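Local coordinates for plasmodesmata-located protein 8 (Arabidopsis thaliana, PDB 6GRF), which probably modulates cell-to-cell trafficking through plasmodesmata, as a membrane protein with a tandem DUF26 ectodomain, at residues A[6-11]-A[100-105]; A[23-28]-A[92-97]; A[29-34]-A[107-112]; A[126-131]-A[196-201]; A[184-189]-A[202-207]. All blocks are in the same frame, centred on the assembly; numbering follows the deposited sequence.

Interaction 1 of 5, residues A[6-11]-A[100-105]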
# COMPACT_ATOMS: atom_id res chain seq x y z
N HIS A 6 12.56 -0.79 4.70
CA HIS A 6 13.07 -0.87 3.33
C HIS A 6 12.91 -2.25 2.68
O HIS A 6 13.17 -2.35 1.48
CB HIS A 6 14.52 -0.38 3.30
CG HIS A 6 14.62 1.11 3.27
ND1 HIS A 6 13.83 1.92 4.06
CD2 HIS A 6 15.41 1.94 2.54
CE1 HIS A 6 14.13 3.19 3.83
NE2 HIS A 6 15.09 3.23 2.90
N ILE A 7 12.44 -3.27 3.42
CA ILE A 7 12.30 -4.64 2.88
C ILE A 7 11.09 -4.73 1.92
O ILE A 7 10.08 -4.04 2.09
CB ILE A 7 12.23 -5.70 4.00
CG1 ILE A 7 10.96 -5.59 4.85
CG2 ILE A 7 13.49 -5.66 4.86
CD1 ILE A 7 9.92 -6.65 4.54
N PHE A 8 11.23 -5.62 0.93
CA PHE A 8 10.31 -5.79 -0.18
C PHE A 8 9.09 -6.60 0.26
O PHE A 8 9.25 -7.69 0.76
CB PHE A 8 11.03 -6.51 -1.33
CG PHE A 8 10.18 -6.77 -2.54
CD1 PHE A 8 9.96 -5.79 -3.48
CD2 PHE A 8 9.59 -8.01 -2.73
CE1 PHE A 8 9.16 -6.03 -4.59
CE2 PHE A 8 8.79 -8.25 -3.84
CZ PHE A 8 8.58 -7.26 -4.77
N ILE A 9 7.88 -6.07 0.03
CA ILE A 9 6.65 -6.80 0.33
C ILE A 9 6.06 -7.37 -0.96
O ILE A 9 5.94 -8.58 -1.10
CB ILE A 9 5.65 -5.93 1.11
CG1 ILE A 9 6.27 -5.48 2.43
CG2 ILE A 9 4.33 -6.66 1.32
CD1 ILE A 9 5.37 -4.66 3.31
N TYR A 10 5.71 -6.50 -1.92
CA TYR A 10 5.18 -6.96 -3.19
C TYR A 10 5.33 -5.86 -4.25
O TYR A 10 5.43 -4.68 -3.94
CB TYR A 10 3.71 -7.39 -3.06
CG TYR A 10 2.69 -6.27 -3.13
CD1 TYR A 10 2.18 -5.83 -4.34
CD2 TYR A 10 2.23 -5.66 -1.98
CE1 TYR A 10 1.25 -4.80 -4.40
CE2 TYR A 10 1.30 -4.63 -2.02
CZ TYR A 10 0.81 -4.20 -3.24
OH TYR A 10 -0.10 -3.19 -3.28
N GLY A 11 5.33 -6.30 -5.51
CA GLY A 11 5.34 -5.42 -6.67
C GLY A 11 4.53 -6.02 -7.80
O GLY A 11 4.36 -7.25 -7.88
N LEU A 100 4.53 -0.75 -6.05
CA LEU A 100 5.57 -1.31 -5.23
C LEU A 100 5.29 -0.98 -3.76
O LEU A 100 5.16 0.19 -3.41
CB LEU A 100 6.91 -0.72 -5.64
CG LEU A 100 8.06 -1.11 -4.71
CD1 LEU A 100 8.38 -2.59 -4.85
CD2 LEU A 100 9.29 -0.26 -5.00
N GLN A 101 5.27 -2.02 -2.93
CA GLN A 101 5.07 -1.89 -1.51
C GLN A 101 6.33 -2.40 -0.81
O GLN A 101 6.69 -3.59 -0.92
CB GLN A 101 3.81 -2.65 -1.12
CG GLN A 101 3.50 -2.60 0.37
CD GLN A 101 2.88 -1.31 0.83
OE1 GLN A 101 3.45 -0.60 1.66
NE2 GLN A 101 1.70 -0.99 0.32
N LEU A 102 7.05 -1.47 -0.17
CA LEU A 102 8.10 -1.77 0.79
C LEU A 102 7.49 -1.67 2.18
O LEU A 102 6.38 -1.14 2.33
CB LEU A 102 9.25 -0.78 0.61
CG LEU A 102 9.85 -0.66 -0.80
CD1 LEU A 102 11.09 0.21 -0.79
CD2 LEU A 102 10.19 -2.03 -1.38
N GLU A 103 8.20 -2.15 3.20
CA GLU A 103 7.69 -2.08 4.57
C GLU A 103 7.28 -0.64 4.91
O GLU A 103 6.24 -0.41 5.52
CB GLU A 103 8.72 -2.62 5.56
CG GLU A 103 8.27 -2.55 7.01
CD GLU A 103 6.89 -3.14 7.29
OE1 GLU A 103 6.60 -4.26 6.79
OE2 GLU A 103 6.09 -2.46 7.98
N GLY A 104 8.09 0.33 4.49
CA GLY A 104 7.93 1.72 4.89
C GLY A 104 7.09 2.56 3.93
O GLY A 104 6.67 3.64 4.30
N CYS A 105 6.88 2.12 2.69
CA CYS A 105 6.27 3.03 1.71
C CYS A 105 5.69 2.27 0.52
O CYS A 105 6.05 1.14 0.22
CB CYS A 105 7.25 4.09 1.24
SG CYS A 105 8.80 3.43 0.56
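Backbone hydrogen bonds pair I9 and Y10 with Q101. Q101 O accepts from two donors in its carbonyl plane, I9 N at 2.9 Å and Y10 N at 3.2 Å. Q101 N returns a nearly straight bond of 2.8 Å to Y10 O (173° at the hydrogen). Further along, E103 N donates to I7 O over 2.9 Å. The carbonyl of I7 also takes a CA-H...O contact from L102.

Two residues facing one make this a classic beta bulge. It sits in the antiparallel pairing of edge strand 8-13 with strand 98-102, in the first DUF26 (Gnk2-homologous) domain.

Apolar contacts complete the pairing. On the face of F8, L100 and L102, the F8 ring meets both leucines obliquely, and its CE1 is 3.5 Å from L100 CD1. A chi1 of 179° lays the ring forward along the strand, with Y10 N over its centre. On the other face Y10 CE2 presses on Q101 CB at 3.3 Å. I9, pointing at the other segment, brings CD1 to E103 CA at 3.7 Å. I9, Y10 and Q101 also abut Y203, R123 or Y124 of the second domain's sheet. C105 is disulfide-bonded to C80.

Interaction 2 of 5, residues A[23-28]-A[92-97]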
# COMPACT_ATOMS: atom_id res chain seq x y z
N PRO A 23 6.93 10.59 -25.16
CA PRO A 23 6.39 11.47 -24.12
C PRO A 23 6.03 10.76 -22.81
O PRO A 23 6.24 11.33 -21.75
CB PRO A 23 5.14 12.06 -24.80
CG PRO A 23 5.51 12.10 -26.27
CD PRO A 23 6.33 10.84 -26.48
N PHE A 24 5.50 9.54 -22.88
CA PHE A 24 5.18 8.81 -21.67
C PHE A 24 6.44 8.55 -20.84
O PHE A 24 6.40 8.71 -19.62
CB PHE A 24 4.42 7.51 -21.95
CG PHE A 24 4.10 6.80 -20.66
CD1 PHE A 24 4.97 5.86 -20.13
CD2 PHE A 24 2.97 7.13 -19.93
CE1 PHE A 24 4.69 5.23 -18.92
CE2 PHE A 24 2.68 6.49 -18.73
CZ PHE A 24 3.55 5.55 -18.22
N GLU A 25 7.54 8.13 -21.47
CA GLU A 25 8.79 7.89 -20.73
C GLU A 25 9.18 9.17 -19.98
O GLU A 25 9.53 9.12 -18.81
CB GLU A 25 9.93 7.42 -21.64
CG GLU A 25 11.18 7.03 -20.87
CD GLU A 25 12.33 6.43 -21.67
OE1 GLU A 25 12.57 6.88 -22.80
OE2 GLU A 25 13.01 5.51 -21.14
N SER A 26 9.11 10.31 -20.68
CA SER A 26 9.43 11.63 -20.10
C SER A 26 8.51 11.94 -18.92
O SER A 26 8.95 12.46 -17.89
CB SER A 26 9.31 12.73 -21.14
OG SER A 26 10.29 12.56 -22.14
N ASN A 27 7.22 11.66 -19.10
CA ASN A 27 6.19 11.98 -18.11
C ASN A 27 6.40 11.13 -16.85
O ASN A 27 6.25 11.61 -15.72
CB ASN A 27 4.79 11.84 -18.72
CG ASN A 27 4.45 12.96 -19.69
OD1 ASN A 27 5.11 13.99 -19.69
ND2 ASN A 27 3.41 12.77 -20.48
N ARG A 28 6.77 9.86 -17.06
CA ARG A 28 7.09 8.93 -16.00
C ARG A 28 8.30 9.46 -15.22
O ARG A 28 8.24 9.49 -14.00
CB ARG A 28 7.35 7.53 -16.55
CG ARG A 28 7.72 6.50 -15.50
CD ARG A 28 7.95 5.15 -16.15
NE ARG A 28 8.54 4.22 -15.21
CZ ARG A 28 9.81 4.26 -14.83
NH1 ARG A 28 10.62 5.16 -15.37
NH2 ARG A 28 10.26 3.41 -13.92
N CYS A 92 10.21 -3.30 -12.84
CA CYS A 92 9.20 -3.00 -13.86
C CYS A 92 9.77 -2.05 -14.92
O CYS A 92 9.33 -0.92 -15.02
CB CYS A 92 7.96 -2.38 -13.22
SG CYS A 92 7.14 -3.49 -12.05
N PRO A 93 10.76 -2.49 -15.72
CA PRO A 93 11.49 -1.60 -16.63
C PRO A 93 10.69 -0.63 -17.54
O PRO A 93 11.03 0.56 -17.64
CB PRO A 93 12.23 -2.58 -17.55
CG PRO A 93 12.42 -3.84 -16.73
CD PRO A 93 11.26 -3.87 -15.75
N TYR A 94 9.69 -1.15 -18.25
CA TYR A 94 9.06 -0.39 -19.33
C TYR A 94 7.54 -0.52 -19.23
O TYR A 94 6.87 -0.63 -20.24
CB TYR A 94 9.60 -0.86 -20.68
CG TYR A 94 10.98 -0.35 -20.98
CD1 TYR A 94 11.18 0.97 -21.36
CD2 TYR A 94 12.09 -1.16 -20.83
CE1 TYR A 94 12.45 1.46 -21.61
CE2 TYR A 94 13.37 -0.68 -21.10
CZ TYR A 94 13.55 0.63 -21.48
OH TYR A 94 14.80 1.11 -21.74
N SER A 95 7.02 -0.50 -18.00
CA SER A 95 5.61 -0.70 -17.74
C SER A 95 4.89 0.65 -17.78
O SER A 95 5.41 1.65 -17.29
CB SER A 95 5.40 -1.40 -16.43
OG SER A 95 6.00 -2.69 -16.47
N TYR A 96 3.70 0.64 -18.39
CA TYR A 96 2.79 1.78 -18.39
C TYR A 96 2.21 1.99 -16.99
O TYR A 96 1.81 3.08 -16.65
CB TYR A 96 1.65 1.58 -19.40
CG TYR A 96 1.96 2.03 -20.80
CD1 TYR A 96 2.01 1.12 -21.85
CD2 TYR A 96 2.23 3.36 -21.08
CE1 TYR A 96 2.30 1.53 -23.15
CE2 TYR A 96 2.53 3.78 -22.37
CZ TYR A 96 2.56 2.86 -23.40
OH TYR A 96 2.86 3.28 -24.67
N GLY A 97 2.15 0.91 -16.21
CA GLY A 97 1.66 0.93 -14.85
C GLY A 97 2.50 0.03 -13.95
O GLY A 97 3.01 -1.01 -14.40
O HOH W 1 8.24 1.35 -13.07
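F24 reaches from the first turn of helix 23-39 to the loop at Y96. Its CB points at that loop. CG is anti to the backbone N (chi1 -180°), and this sends the ring straight across. At the near end of the ring, CG lies 3.8 Å from Y96 CE2. CD1 and CE1 are each about as close to Y96 CD2, and CE1 also comes near the CA of Y96. The far tip, CZ, stops 3.4 Å from Y96 O. That carbonyl oxygen is buried and has no hydrogen-bond partner in the model.

The two rings form an edge-to-face pair. Their centroids are 4.8 Å apart and their planes stand at 63°. Y96 presents its CD2 edge, and CD2 lies 3.6 Å above the F24 plane, over the ring centre. T111 packs against both rings.

The contact belongs to the first DUF26 domain, where helix 23-39 lies beside the loop that joins helix 74-91 to strand 98-102. C92 opens this loop as the first residue beyond the helix, and its SG is disulfide-bonded to C13.

R28, one turn after F24, is extended as far as NE. Its guanidinium reaches a water in its own plane, with NH2 3.0 Å from the water oxygen. The same water donates to C92 O at 3.2 Å. E25 OE2 comes obliquely to the Y94 ring, 4.1 Å from CE1. Other partners hold both charged ends: R28 NH2 bonds T89 and NE the Y109 hydroxyl, while E25 OE1 is bonded to N21 N.

Interaction 3 of 5, residues A[29-34]-A[107-112]; sequences DTFLSS and LRYETN
F31 is the main bump on the helix side, and its ring tip fits against a methyl of L107, the carbonyl of R108 and CB of Y109. With chi1 at 163°, F31 throws its ring away from its own N and outward to the strand. CZ reaches R108 O at 3.5 Å. Beside it, CE2 rests on Y109 CB at 3.6 Å. L107 CD1 closes the other flank, 4.2 Å from F31 CZ. The tip of the ring thus sits in a shallow hollow floored by the R108 carbonyl and walled by L107 and Y109. No hydrogen bond crosses the contact.

In the first DUF26 domain, helix 23-39 and helix 74-91 pack on one face of a five-stranded antiparallel sheet. Here the first of these helices lies on strand 105-110. The two axes are 10.6 Å apart at their closest, and the segments run roughly antiparallel, at 156°. Side chains from the helix, chiefly F31 and L32, span the distance.

L32 is the second bump. Its CD2 meets L107 CD2 at 4.2 Å, and the two leucines cross at about a right angle. L32 also touches V85 and T89, so it wedges between helix 74-91 and the sheet.

Y109 has CG in the position between backbone N and carbonyl carbon (chi1 73°). The ring leads off past F31, so CB makes the nearer contact, though CD2 of the ring stays close. Its hydroxyl is bonded to R28 NE and S95 O. R108 points from the opposite face of the strand, where NE forms a salt bridge with E110 OE1 at 3.1 Å.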
# COMPACT_ATOMS: atom_id res chain seq x y z
N ASP A 29 9.37 9.87 -15.91
CA ASP A 29 10.58 10.36 -15.21
C ASP A 29 10.23 11.58 -14.35
O ASP A 29 10.69 11.68 -13.22
CB ASP A 29 11.70 10.79 -16.17
CG ASP A 29 12.46 9.65 -16.82
OD1 ASP A 29 12.32 8.50 -16.36
OD2 ASP A 29 13.20 9.92 -17.81
N THR A 30 9.45 12.50 -14.92
CA THR A 30 9.05 13.74 -14.27
C THR A 30 8.26 13.41 -13.01
O THR A 30 8.47 14.02 -11.95
CB THR A 30 8.22 14.61 -15.22
OG1 THR A 30 9.07 14.98 -16.30
CG2 THR A 30 7.65 15.84 -14.55
N PHE A 31 7.33 12.46 -13.14
CA PHE A 31 6.55 11.98 -12.03
C PHE A 31 7.48 11.48 -10.92
O PHE A 31 7.36 11.94 -9.80
CB PHE A 31 5.61 10.86 -12.46
CG PHE A 31 5.08 10.04 -11.31
CD1 PHE A 31 4.10 10.56 -10.48
CD2 PHE A 31 5.57 8.78 -11.05
CE1 PHE A 31 3.62 9.81 -9.41
CE2 PHE A 31 5.09 8.03 -9.99
CZ PHE A 31 4.11 8.55 -9.18
N LEU A 32 8.40 10.56 -11.23
CA LEU A 32 9.25 9.92 -10.20
C LEU A 32 10.15 10.97 -9.53
O LEU A 32 10.35 10.96 -8.34
CB LEU A 32 10.09 8.80 -10.82
CG LEU A 32 9.29 7.58 -11.31
CD1 LEU A 32 10.20 6.60 -12.02
CD2 LEU A 32 8.56 6.89 -10.16
N SER A 33 10.66 11.90 -10.34
CA SER A 33 11.42 13.01 -9.85
C SER A 33 10.60 13.84 -8.84
O SER A 33 11.14 14.30 -7.84
CB SER A 33 11.89 13.84 -11.01
OG SER A 33 12.45 15.05 -10.55
N SER A 34 9.30 14.04 -9.11
CA SER A 34 8.39 14.83 -8.24
C SER A 34 8.15 14.11 -6.91
O SER A 34 8.03 14.74 -5.88
CB SER A 34 7.07 15.10 -8.91
OG SER A 34 7.23 16.03 -9.97
N LEU A 107 4.44 3.04 -3.61
CA LEU A 107 4.55 3.89 -4.79
C LEU A 107 3.72 3.28 -5.92
O LEU A 107 3.80 2.09 -6.15
CB LEU A 107 6.03 3.95 -5.17
CG LEU A 107 6.36 4.79 -6.40
CD1 LEU A 107 6.00 6.25 -6.17
CD2 LEU A 107 7.82 4.64 -6.75
N ARG A 108 2.97 4.12 -6.63
CA ARG A 108 2.09 3.64 -7.71
C ARG A 108 2.00 4.69 -8.82
O ARG A 108 1.88 5.88 -8.55
CB ARG A 108 0.69 3.37 -7.17
CG ARG A 108 -0.26 2.74 -8.17
CD ARG A 108 -1.64 2.48 -7.58
NE ARG A 108 -2.55 1.90 -8.57
CZ ARG A 108 -3.87 1.80 -8.41
NH1 ARG A 108 -4.44 2.04 -7.24
NH2 ARG A 108 -4.63 1.47 -9.45
N TYR A 109 1.99 4.22 -10.06
CA TYR A 109 1.64 5.06 -11.18
C TYR A 109 0.95 4.22 -12.26
O TYR A 109 1.16 3.02 -12.36
CB TYR A 109 2.89 5.76 -11.71
CG TYR A 109 3.84 4.85 -12.45
CD1 TYR A 109 3.61 4.53 -13.78
CD2 TYR A 109 4.97 4.32 -11.84
CE1 TYR A 109 4.46 3.69 -14.48
CE2 TYR A 109 5.83 3.48 -12.53
CZ TYR A 109 5.57 3.16 -13.85
OH TYR A 109 6.38 2.35 -14.58
N GLU A 110 0.10 4.88 -13.05
CA GLU A 110 -0.58 4.27 -14.18
C GLU A 110 -0.87 5.34 -15.24
O GLU A 110 -0.71 6.54 -14.99
CB GLU A 110 -1.92 3.65 -13.78
CG GLU A 110 -2.02 3.20 -12.34
CD GLU A 110 -2.50 1.77 -12.17
OE1 GLU A 110 -1.81 1.00 -11.46
OE2 GLU A 110 -3.56 1.45 -12.75
N THR A 111 -1.37 4.89 -16.39
CA THR A 111 -1.81 5.72 -17.51
C THR A 111 -3.28 6.10 -17.37
O THR A 111 -3.78 6.92 -18.11
CB THR A 111 -1.63 4.99 -18.85
OG1 THR A 111 -2.41 3.79 -18.80
CG2 THR A 111 -0.19 4.65 -19.16
N ASN A 112 -4.00 5.45 -16.44
CA ASN A 112 -5.42 5.75 -16.19
C ASN A 112 -5.53 6.52 -14.86
O ASN A 112 -4.73 6.31 -13.95
CB ASN A 112 -6.31 4.50 -16.14
CG ASN A 112 -5.76 3.33 -16.92
OD1 ASN A 112 -5.78 3.33 -18.16
ND2 ASN A 112 -5.27 2.32 -16.21

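Interaction 4 of 5, residues A[126-131]-A[196-201]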
# COMPACT_ATOMS: atom_id res chain seq x y z
N LYS A 126 -0.54 -12.55 2.68
CA LYS A 126 0.30 -13.58 3.23
C LYS A 126 -0.27 -13.99 4.59
O LYS A 126 -0.47 -13.13 5.43
CB LYS A 126 1.73 -13.04 3.36
CG LYS A 126 2.80 -14.10 3.61
CD LYS A 126 4.14 -13.47 3.98
CE LYS A 126 5.33 -14.19 3.38
NZ LYS A 126 5.56 -15.48 4.06
N CYS A 127 -0.58 -15.28 4.73
CA CYS A 127 -0.90 -15.90 6.01
C CYS A 127 0.35 -16.60 6.53
O CYS A 127 1.04 -17.28 5.77
CB CYS A 127 -2.01 -16.94 5.92
SG CYS A 127 -3.41 -16.54 4.83
N SER A 128 0.62 -16.44 7.83
CA SER A 128 1.66 -17.20 8.53
C SER A 128 1.44 -18.70 8.30
O SER A 128 0.31 -19.17 8.15
CB SER A 128 1.66 -16.88 9.99
OG SER A 128 2.58 -17.71 10.68
N SER A 129 2.54 -19.43 8.26
CA SER A 129 2.50 -20.87 8.11
C SER A 129 2.02 -21.51 9.42
O SER A 129 1.37 -22.55 9.40
CB SER A 129 3.84 -21.39 7.69
OG SER A 129 3.89 -22.79 7.81
N LYS A 130 2.34 -20.87 10.56
CA LYS A 130 1.89 -21.31 11.89
C LYS A 130 0.43 -20.88 12.13
O LYS A 130 0.09 -19.69 12.01
CB LYS A 130 2.80 -20.76 12.99
CG LYS A 130 3.71 -21.79 13.65
CD LYS A 130 4.78 -22.38 12.74
CE LYS A 130 5.55 -23.50 13.42
NZ LYS A 130 6.63 -24.03 12.56
N SER A 131 -0.40 -21.87 12.47
CA SER A 131 -1.80 -21.69 12.84
C SER A 131 -1.96 -21.84 14.35
O SER A 131 -1.26 -22.62 14.98
CB SER A 131 -2.68 -22.67 12.12
OG SER A 131 -2.87 -22.27 10.77
N SER A 196 -7.03 -19.16 10.50
CA SER A 196 -6.46 -19.65 11.76
C SER A 196 -5.03 -19.15 12.00
O SER A 196 -4.38 -19.57 12.96
CB SER A 196 -6.50 -21.16 11.80
OG SER A 196 -7.77 -21.65 11.40
N ALA A 197 -4.52 -18.27 11.13
CA ALA A 197 -3.10 -17.88 11.15
C ALA A 197 -2.78 -17.04 12.39
O ALA A 197 -3.61 -16.25 12.83
CB ALA A 197 -2.78 -17.11 9.90
N VAL A 198 -1.57 -17.20 12.92
CA VAL A 198 -1.11 -16.42 14.08
C VAL A 198 -0.81 -14.98 13.66
O VAL A 198 -0.77 -14.07 14.49
CB VAL A 198 0.12 -17.07 14.76
CG1 VAL A 198 1.41 -16.86 13.98
CG2 VAL A 198 0.29 -16.58 16.18
N ALA A 199 -0.55 -14.81 12.35
CA ALA A 199 -0.18 -13.56 11.76
C ALA A 199 -0.57 -13.58 10.28
O ALA A 199 -0.38 -14.58 9.62
CB ALA A 199 1.30 -13.32 11.94
N ALA A 200 -1.11 -12.47 9.79
CA ALA A 200 -1.43 -12.35 8.38
C ALA A 200 -1.43 -10.88 7.95
O ALA A 200 -1.52 -10.00 8.78
CB ALA A 200 -2.76 -12.99 8.11
N GLU A 201 -1.35 -10.65 6.64
CA GLU A 201 -1.40 -9.31 6.05
C GLU A 201 -2.22 -9.37 4.76
O GLU A 201 -2.13 -10.32 4.01
CB GLU A 201 0.01 -8.75 5.84
CG GLU A 201 1.02 -9.70 5.20
CD GLU A 201 2.44 -9.13 5.04
OE1 GLU A 201 2.73 -8.07 5.68
OE2 GLU A 201 3.26 -9.72 4.28
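K126 and E201 pair across the first and fourth strands in chain order of the second DUF26 domain, an antiparallel ladder at the edge of its five-stranded sheet. C127 and A200 form the next, non-hydrogen-bonded pair.

Backbone bonds carry the contact. K126 N donates to E201 O at 3.0 Å, and E201 N returns a bond to K126 O at 2.9 Å. Past the end of the strand, S128 N reaches A199 O at 2.8 Å. V198 N then bonds K130 O at 3.1 Å, where the chain, after bulging out at S129, returns to the other segment. The loop is shaped by an ST turn: S128 OG accepts from K130 N.

Side chains meet by van der Waals contact. K126 and E201 lie side by side and point the same way. E201 OE2 is 3.8 Å from K126 CB, but the charged ends stay well apart. E201 OE1 is instead bonded to the Y203 hydroxyl. C127, disulfide-bonded to C194, has its CB against A197 CB.

S128 turns its OG to the far side from its own N (chi1 174°). This brings it beside V198, with V198 CG1 at 3.6 Å.

Interaction 5 of 5, residues A[184-189]-A[202-207]; sequences AESVGK and VYLAQC
Helix 176-193 packs across the sheet of the second DUF26 domain, and this contact is where it lies on strand 199-204. E185, S186 and K189 face V202, L204 and C207. The segment axes approach to 8.4 Å and run at 144° to each other. The backbones come close at one point, with S186 CA 6.0 Å from V202 CA, consistent with the small side chain of S186 there.

S186 is the centre. Its OG lies 3.6 Å from both CG and CD1 of L204. V202 CG1 is 4.0 Å from the same oxygen on another side. This hydroxyl is buried and has no hydrogen-bond partner in the model. Its neighbours across the contact are apolar carbons and a sulfur.

L204 leans toward the helix. Its CG is anti to the carbonyl carbon (chi1 -52°), and CD1 comes up to CB and CG of E185. E185 CG meets L204 CD1 at 3.8 Å, and the two side chains cross at about a right angle. The bend of E185 at chi2 turns its carboxylate from the leucine.

K189, one turn on from E185, uses its base alone. Its CB sits over the fork of V202, near both CG1 and CG2, while the amine leads away. L190 also packs on V202, and L122 on L204.

C207 is disulfide-bonded to C182 of the same helix, a covalent tie between helix and sheet. Its SG lies 3.8 Å from S186 OG.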
# COMPACT_ATOMS: atom_id res chain seq x y z
N ALA A 184 -12.73 -2.31 5.86
CA ALA A 184 -13.77 -3.32 6.10
C ALA A 184 -13.52 -4.53 5.19
O ALA A 184 -13.56 -5.66 5.64
CB ALA A 184 -15.16 -2.76 5.89
N GLU A 185 -13.22 -4.28 3.91
CA GLU A 185 -12.93 -5.35 2.98
C GLU A 185 -11.62 -6.06 3.36
O GLU A 185 -11.52 -7.25 3.20
CB GLU A 185 -12.88 -4.80 1.54
CG GLU A 185 -12.59 -5.86 0.48
CD GLU A 185 -13.72 -6.83 0.23
OE1 GLU A 185 -14.81 -6.64 0.82
OE2 GLU A 185 -13.52 -7.78 -0.56
N SER A 186 -10.59 -5.31 3.79
CA SER A 186 -9.31 -5.90 4.22
C SER A 186 -9.51 -6.95 5.31
O SER A 186 -8.95 -8.03 5.26
CB SER A 186 -8.38 -4.85 4.75
OG SER A 186 -7.52 -4.41 3.73
N VAL A 187 -10.28 -6.56 6.32
CA VAL A 187 -10.48 -7.34 7.52
C VAL A 187 -11.27 -8.59 7.14
O VAL A 187 -10.94 -9.70 7.59
CB VAL A 187 -11.16 -6.48 8.60
CG1 VAL A 187 -11.90 -7.31 9.65
CG2 VAL A 187 -10.14 -5.56 9.24
N GLY A 188 -12.32 -8.40 6.33
CA GLY A 188 -13.07 -9.51 5.78
C GLY A 188 -12.14 -10.53 5.14
O GLY A 188 -12.28 -11.72 5.32
N LYS A 189 -11.15 -10.02 4.39
CA LYS A 189 -10.23 -10.85 3.65
C LYS A 189 -9.28 -11.57 4.61
O LYS A 189 -8.94 -12.72 4.37
CB LYS A 189 -9.41 -10.01 2.67
CG LYS A 189 -10.18 -9.50 1.46
CD LYS A 189 -10.62 -10.60 0.54
CE LYS A 189 -10.97 -10.08 -0.84
NZ LYS A 189 -11.56 -11.16 -1.66
N VAL A 202 -3.07 -8.36 4.55
CA VAL A 202 -3.81 -8.18 3.32
C VAL A 202 -3.60 -6.75 2.80
O VAL A 202 -3.80 -5.76 3.53
CB VAL A 202 -5.30 -8.49 3.52
CG1 VAL A 202 -6.15 -7.88 2.41
CG2 VAL A 202 -5.53 -9.98 3.61
N TYR A 203 -3.21 -6.67 1.52
CA TYR A 203 -2.99 -5.40 0.85
C TYR A 203 -3.98 -5.28 -0.30
O TYR A 203 -3.98 -6.11 -1.20
CB TYR A 203 -1.56 -5.32 0.33
CG TYR A 203 -0.50 -5.32 1.40
CD1 TYR A 203 0.03 -4.14 1.88
CD2 TYR A 203 -0.03 -6.50 1.94
CE1 TYR A 203 0.99 -4.12 2.87
CE2 TYR A 203 0.93 -6.51 2.93
CZ TYR A 203 1.43 -5.32 3.40
OH TYR A 203 2.38 -5.31 4.37
N LEU A 204 -4.84 -4.27 -0.23
CA LEU A 204 -5.74 -3.93 -1.31
C LEU A 204 -5.16 -2.73 -2.05
O LEU A 204 -4.13 -2.21 -1.67
CB LEU A 204 -7.13 -3.62 -0.74
CG LEU A 204 -7.70 -4.69 0.19
CD1 LEU A 204 -9.14 -4.36 0.54
CD2 LEU A 204 -7.60 -6.07 -0.44
N ALA A 205 -5.84 -2.32 -3.12
CA ALA A 205 -5.36 -1.23 -3.98
C ALA A 205 -5.12 0.06 -3.18
O ALA A 205 -4.14 0.75 -3.44
CB ALA A 205 -6.34 -1.01 -5.11
N GLN A 206 -5.98 0.37 -2.20
CA GLN A 206 -5.97 1.70 -1.55
C GLN A 206 -5.81 1.63 -0.02
O GLN A 206 -5.88 2.66 0.66
CB GLN A 206 -7.25 2.44 -1.93
CG GLN A 206 -7.37 2.76 -3.42
CD GLN A 206 -6.78 4.11 -3.76
OE1 GLN A 206 -5.68 4.45 -3.32
NE2 GLN A 206 -7.51 4.90 -4.53
N CYS A 207 -5.57 0.43 0.53
CA CYS A 207 -5.38 0.27 1.98
C CYS A 207 -4.73 -1.08 2.26
O CYS A 207 -4.62 -1.92 1.36
CB CYS A 207 -6.70 0.37 2.73
SG CYS A 207 -7.91 -0.92 2.33

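Interactions 1, 2 and 3 belong to the first DUF26 domain, 4 and 5 to the second. Interactions 3 and 5 are buried helix-on-sheet contacts dominated by side-chain packing, with no hydrogen bond across. Interactions 1 and 4 are strand pairings at equivalent edges of the two sheets, built on backbone bonds; 4 is a surface contact and 1 is partly buried. Interaction 2 joins the same helix as 3 to a loop, through rings and a water. Y109 OH links these two. Interactions 4 and 5 share strand 199-204. Interaction 1 touches 5 through Y203, where the two domains meet; interactions 2 and 4 lie on opposite sides of the chain's centre.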